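Sister chromatid cohesion protein (Chaetomium thermophilum, PDB 5T8V) probably acts as a cohesin loader on chromatin, and is represented here by the C-terminal, HEAT-repeat fragment of Scc2. Local coordinates at residues R161-I166 with A228-F233; C928-S933 with C987-H992. All coordinates share one frame; numbering follows the deposited sequence.

Interaction 1: R161-I166 with A228-F233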
# COMPACT_ATOMS: atom_id res chain seq x y z
N ARG A 161 -13.30 -45.08 33.46
CA ARG A 161 -12.99 -44.73 34.84
C ARG A 161 -11.51 -44.44 35.03
O ARG A 161 -11.14 -43.67 35.92
CB ARG A 161 -13.44 -45.86 35.78
CG ARG A 161 -14.87 -46.31 35.54
CD ARG A 161 -15.55 -46.83 36.81
NE ARG A 161 -14.84 -47.94 37.43
CZ ARG A 161 -14.90 -49.20 37.03
NH1 ARG A 161 -15.64 -49.54 35.98
NH2 ARG A 161 -14.22 -50.14 37.67
N LEU A 162 -10.65 -45.05 34.21
CA LEU A 162 -9.22 -44.74 34.27
C LEU A 162 -8.94 -43.33 33.78
O LEU A 162 -8.14 -42.60 34.38
CB LEU A 162 -8.43 -45.75 33.45
CG LEU A 162 -8.16 -47.12 34.09
CD1 LEU A 162 -7.60 -48.08 33.05
CD2 LEU A 162 -7.21 -47.00 35.27
N ILE A 163 -9.59 -42.92 32.69
CA ILE A 163 -9.38 -41.58 32.16
C ILE A 163 -9.95 -40.54 33.12
O ILE A 163 -9.29 -39.55 33.45
CB ILE A 163 -9.99 -41.46 30.76
CG1 ILE A 163 -9.24 -42.38 29.79
CG2 ILE A 163 -9.95 -40.02 30.26
CD1 ILE A 163 -9.94 -42.59 28.48
N ASP A 164 -11.18 -40.75 33.59
CA ASP A 164 -11.82 -39.76 34.45
C ASP A 164 -11.16 -39.69 35.83
O ASP A 164 -11.01 -38.61 36.40
CB ASP A 164 -13.31 -40.07 34.61
CG ASP A 164 -14.11 -39.73 33.38
OD1 ASP A 164 -13.71 -38.81 32.63
OD2 ASP A 164 -15.16 -40.37 33.16
N GLY A 165 -10.74 -40.84 36.36
CA GLY A 165 -10.39 -40.93 37.77
C GLY A 165 -8.91 -40.92 38.11
O GLY A 165 -8.56 -40.74 39.27
N ILE A 166 -8.04 -41.11 37.12
CA ILE A 166 -6.61 -41.22 37.40
C ILE A 166 -5.79 -40.41 36.40
O ILE A 166 -5.05 -39.50 36.79
CB ILE A 166 -6.18 -42.70 37.41
CG1 ILE A 166 -6.93 -43.45 38.52
CG2 ILE A 166 -4.67 -42.82 37.60
CD1 ILE A 166 -6.54 -44.91 38.70
N ALA A 228 -11.40 -41.13 24.04
CA ALA A 228 -10.20 -40.70 23.34
C ALA A 228 -10.23 -39.20 23.10
O ALA A 228 -9.22 -38.51 23.29
CB ALA A 228 -10.06 -41.46 22.03
N SER A 229 -11.38 -38.67 22.67
CA SER A 229 -11.51 -37.23 22.51
C SER A 229 -11.15 -36.51 23.80
O SER A 229 -10.54 -35.44 23.77
CB SER A 229 -12.94 -36.88 22.08
OG SER A 229 -13.14 -35.48 22.07
N GLN A 230 -11.52 -37.09 24.95
CA GLN A 230 -11.17 -36.46 26.22
C GLN A 230 -9.67 -36.53 26.47
O GLN A 230 -9.05 -35.54 26.87
CB GLN A 230 -11.94 -37.13 27.36
CG GLN A 230 -11.69 -36.52 28.73
CD GLN A 230 -11.94 -35.02 28.76
OE1 GLN A 230 -13.02 -34.56 29.13
NE2 GLN A 230 -10.92 -34.24 28.38
N LEU A 231 -9.06 -37.70 26.24
CA LEU A 231 -7.62 -37.84 26.43
C LEU A 231 -6.82 -36.93 25.50
O LEU A 231 -5.66 -36.62 25.79
CB LEU A 231 -7.18 -39.28 26.20
CG LEU A 231 -7.12 -40.23 27.40
CD1 LEU A 231 -6.69 -41.61 26.94
CD2 LEU A 231 -6.18 -39.71 28.47
N LEU A 232 -7.42 -36.52 24.38
CA LEU A 232 -6.69 -35.70 23.41
C LEU A 232 -6.28 -34.37 24.02
O LEU A 232 -5.18 -33.87 23.75
CB LEU A 232 -7.56 -35.48 22.17
CG LEU A 232 -6.95 -34.72 21.00
CD1 LEU A 232 -5.83 -35.52 20.36
CD2 LEU A 232 -8.04 -34.40 19.99
N PHE A 233 -7.14 -33.78 24.85
CA PHE A 233 -6.88 -32.48 25.47
C PHE A 233 -6.35 -32.63 26.90
O PHE A 233 -6.60 -31.76 27.75
CB PHE A 233 -8.16 -31.64 25.46
CG PHE A 233 -8.77 -31.50 24.10
CD1 PHE A 233 -8.35 -30.51 23.23
CD2 PHE A 233 -9.76 -32.37 23.68
CE1 PHE A 233 -8.91 -30.38 21.97
CE2 PHE A 233 -10.33 -32.26 22.43
CZ PHE A 233 -9.90 -31.26 21.57

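Interaction 2: C928-S933 with C987-H992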
# COMPACT_ATOMS: atom_id res chain seq x y z
N CYS A 928 25.59 48.55 -12.06
CA CYS A 928 26.99 48.44 -11.65
C CYS A 928 27.72 49.77 -11.85
O CYS A 928 28.51 50.18 -10.99
CB CYS A 928 27.67 47.33 -12.44
SG CYS A 928 29.28 46.84 -11.79
N LEU A 929 27.46 50.46 -12.96
CA LEU A 929 28.06 51.77 -13.19
C LEU A 929 27.71 52.73 -12.06
O LEU A 929 28.59 53.38 -11.48
CB LEU A 929 27.62 52.33 -14.53
CG LEU A 929 28.21 51.71 -15.80
CD1 LEU A 929 27.52 52.27 -17.03
CD2 LEU A 929 29.71 51.96 -15.87
N TRP A 930 26.42 52.84 -11.74
CA TRP A 930 26.00 53.72 -10.65
C TRP A 930 26.73 53.37 -9.36
O TRP A 930 27.25 54.25 -8.67
CB TRP A 930 24.49 53.64 -10.46
CG TRP A 930 23.98 54.39 -9.26
CD1 TRP A 930 23.30 53.87 -8.20
CD2 TRP A 930 24.12 55.79 -8.99
NE1 TRP A 930 23.00 54.85 -7.29
CE2 TRP A 930 23.50 56.04 -7.75
CE3 TRP A 930 24.72 56.86 -9.67
CZ2 TRP A 930 23.44 57.32 -7.19
CZ3 TRP A 930 24.66 58.12 -9.11
CH2 TRP A 930 24.03 58.34 -7.88
N ILE A 931 26.78 52.08 -9.03
CA ILE A 931 27.48 51.65 -7.81
C ILE A 931 28.92 52.14 -7.83
O ILE A 931 29.36 52.87 -6.93
CB ILE A 931 27.40 50.12 -7.67
CG1 ILE A 931 25.95 49.66 -7.50
CG2 ILE A 931 28.26 49.64 -6.50
CD1 ILE A 931 25.27 50.14 -6.23
N ILE A 932 29.68 51.74 -8.85
CA ILE A 932 31.06 52.20 -8.98
C ILE A 932 31.15 53.70 -8.74
O ILE A 932 32.05 54.18 -8.03
CB ILE A 932 31.62 51.83 -10.37
CG1 ILE A 932 31.64 50.31 -10.58
CG2 ILE A 932 33.02 52.42 -10.56
CD1 ILE A 932 32.73 49.58 -9.83
N SER A 933 30.23 54.46 -9.33
CA SER A 933 30.29 55.91 -9.20
C SER A 933 30.03 56.37 -7.77
O SER A 933 30.59 57.38 -7.34
CB SER A 933 29.29 56.55 -10.16
OG SER A 933 29.63 56.27 -11.51
N CYS A 987 20.52 55.47 -11.87
CA CYS A 987 21.33 56.59 -11.41
C CYS A 987 20.59 57.89 -11.69
O CYS A 987 20.44 58.29 -12.85
CB CYS A 987 22.70 56.59 -12.09
SG CYS A 987 22.65 56.23 -13.85
N ASN A 988 20.13 58.55 -10.64
CA ASN A 988 19.48 59.85 -10.76
C ASN A 988 20.48 60.92 -10.35
O ASN A 988 20.82 61.06 -9.17
CB ASN A 988 18.22 59.92 -9.89
CG ASN A 988 17.11 60.74 -10.54
OD1 ASN A 988 17.07 60.89 -11.76
ND2 ASN A 988 16.22 61.27 -9.72
N LEU A 989 20.97 61.67 -11.34
CA LEU A 989 21.99 62.69 -11.12
C LEU A 989 21.37 64.04 -10.77
O LEU A 989 21.71 65.07 -11.35
CB LEU A 989 22.88 62.80 -12.35
CG LEU A 989 23.63 61.52 -12.74
CD1 LEU A 989 24.28 61.67 -14.10
CD2 LEU A 989 24.67 61.15 -11.69
N ASP A 990 20.45 64.04 -9.81
CA ASP A 990 19.80 65.28 -9.40
C ASP A 990 20.78 66.22 -8.70
O ASP A 990 20.60 67.44 -8.74
CB ASP A 990 18.61 64.99 -8.50
CG ASP A 990 17.54 64.16 -9.20
OD1 ASP A 990 17.56 64.10 -10.44
OD2 ASP A 990 16.69 63.57 -8.49
N SER A 991 21.81 65.67 -8.05
CA SER A 991 22.80 66.50 -7.39
C SER A 991 23.65 67.28 -8.38
O SER A 991 24.20 68.33 -8.03
CB SER A 991 23.69 65.65 -6.48
OG SER A 991 24.42 64.70 -7.24
N HIS A 992 23.79 66.78 -9.61
CA HIS A 992 24.54 67.47 -10.66
C HIS A 992 23.61 68.28 -11.56
O HIS A 992 23.70 68.24 -12.78
CB HIS A 992 25.34 66.47 -11.47
CG HIS A 992 26.30 65.67 -10.65
ND1 HIS A 992 25.90 64.64 -9.82
CD2 HIS A 992 27.65 65.75 -10.52
CE1 HIS A 992 26.95 64.12 -9.22
NE2 HIS A 992 28.03 64.77 -9.63

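Interaction 1: R161-I166 with A228-F233
Next to Leu-231, which packs against Ile-163, the amide Leu-232 N is directed back into its own helix, reaching Ala-228 O at 2.9 Å and, more weakly, Ser-229 O. That amide is spent inside its own helix, and the contact between residues 161-166 and 228-233 is apolar. Ile-163 carries the contact for its helix. Its CB faces the other segment, and with CG2 anti to the backbone N (chi1 -65°) and CD1 extended beyond CG1, both branches arrive at one leucine. The longer branch lays Ile-163 CG1 and CD1 against Leu-231 CG and CD1, with CD1 to CD1 at 3.7 Å; the shorter brings Ile-163 CG2 to 4.0 Å from Leu-231 CG and, more loosely, near CD2. The two side chains run obliquely across one another. Apolar packing of this kind between helices is in keeping with an alpha-solenoid of HEAT repeats; here helix 149-172 packs against helix 218-232, with helices 180-187 and 190-213 between them in sequence. Leu-231 also touches Leu-204 of helix 190-213 and Ala-257 of helix 247-267, which places it where several helices converge. At the margin of the contact, the aliphatic part of Gln-230 lies alongside, its CG 4.2 Å from Ile-163 CG2, before the chain bends at chi2 (54°). Met-168, a little over a turn further along helix 149-172, touches both Ile-163 and Gln-230. In place of Ile-163, an alanine here, without CG1, CG2 and CD1, would probably leave Leu-231 without its neighbour on this side and open a gap between the two helices.

Interaction 2: C928-S933 with C987-H992
Trp-930 lays one face of its indole over the backbone of Cys-987, and the contact is densest there. Cys-987 CA stands 4.1 Å from the centroid of the Trp-930 six-membered ring and 25° off the ring normal, a CH-pi contact displaced toward the rim. Cys-987 CB is modelled still nearer the ring, although its approach to CE3 is too close to be trusted. The tryptophan reaches this place because its CG lies anti to the backbone N (chi1 173°), which carries the indole outward from helix 919-935. Within that helix Leu-929 O accepts two donors, Ser-933 N at 2.9 Å and Ser-933 OG at 3.1 Å, the hydroxyl lying above the carbonyl plane; Ser-933 OG is also hydrogen-bonded to Arg-907 NH1. The arrangement is one of helix against loop in an alpha-solenoid: Cys-987 is the residue at which the chain leaves helix 969-986, and Leu-942 of helix 940-960 touches the tryptophan as well. Further along the loop the fit slackens. Leu-989, the centre of an inverse gamma turn, sends CD2 to 4.0 Å from Trp-930 CZ3, the two side chains passing side by side and pointing opposite ways, and it also touches Ala-943. The carbonyl Asn-988 O comes no nearer than 4.4 Å to Trp-930 CH2, while the amide end of Asn-988 turns from the indole, its OD1 hydrogen-bonded to Ser-1009 OG. Beyond the turn Ser-991 is exposed, and His-992 meets the ring of Tyr-939 rather than the indole.

Interactions 1 and 2 follow one another along the chain, the first closing long before the second opens, and they share no helix. Their centres lie about 111 Å apart and their nearest atoms about 92 Å apart, on opposite sides of the centre of the chain. Each joins parts of the chain that are well separated in sequence, 62 and 54 residues apart at their closest ends, with mostly helical chain between: helix against helix in interaction 1, helix against the loop following helix 969-986 in interaction 2. Distant points of one elongated, largely helical solenoid are therefore each held by local packing, as expected for a molecule built from HEAT repeats.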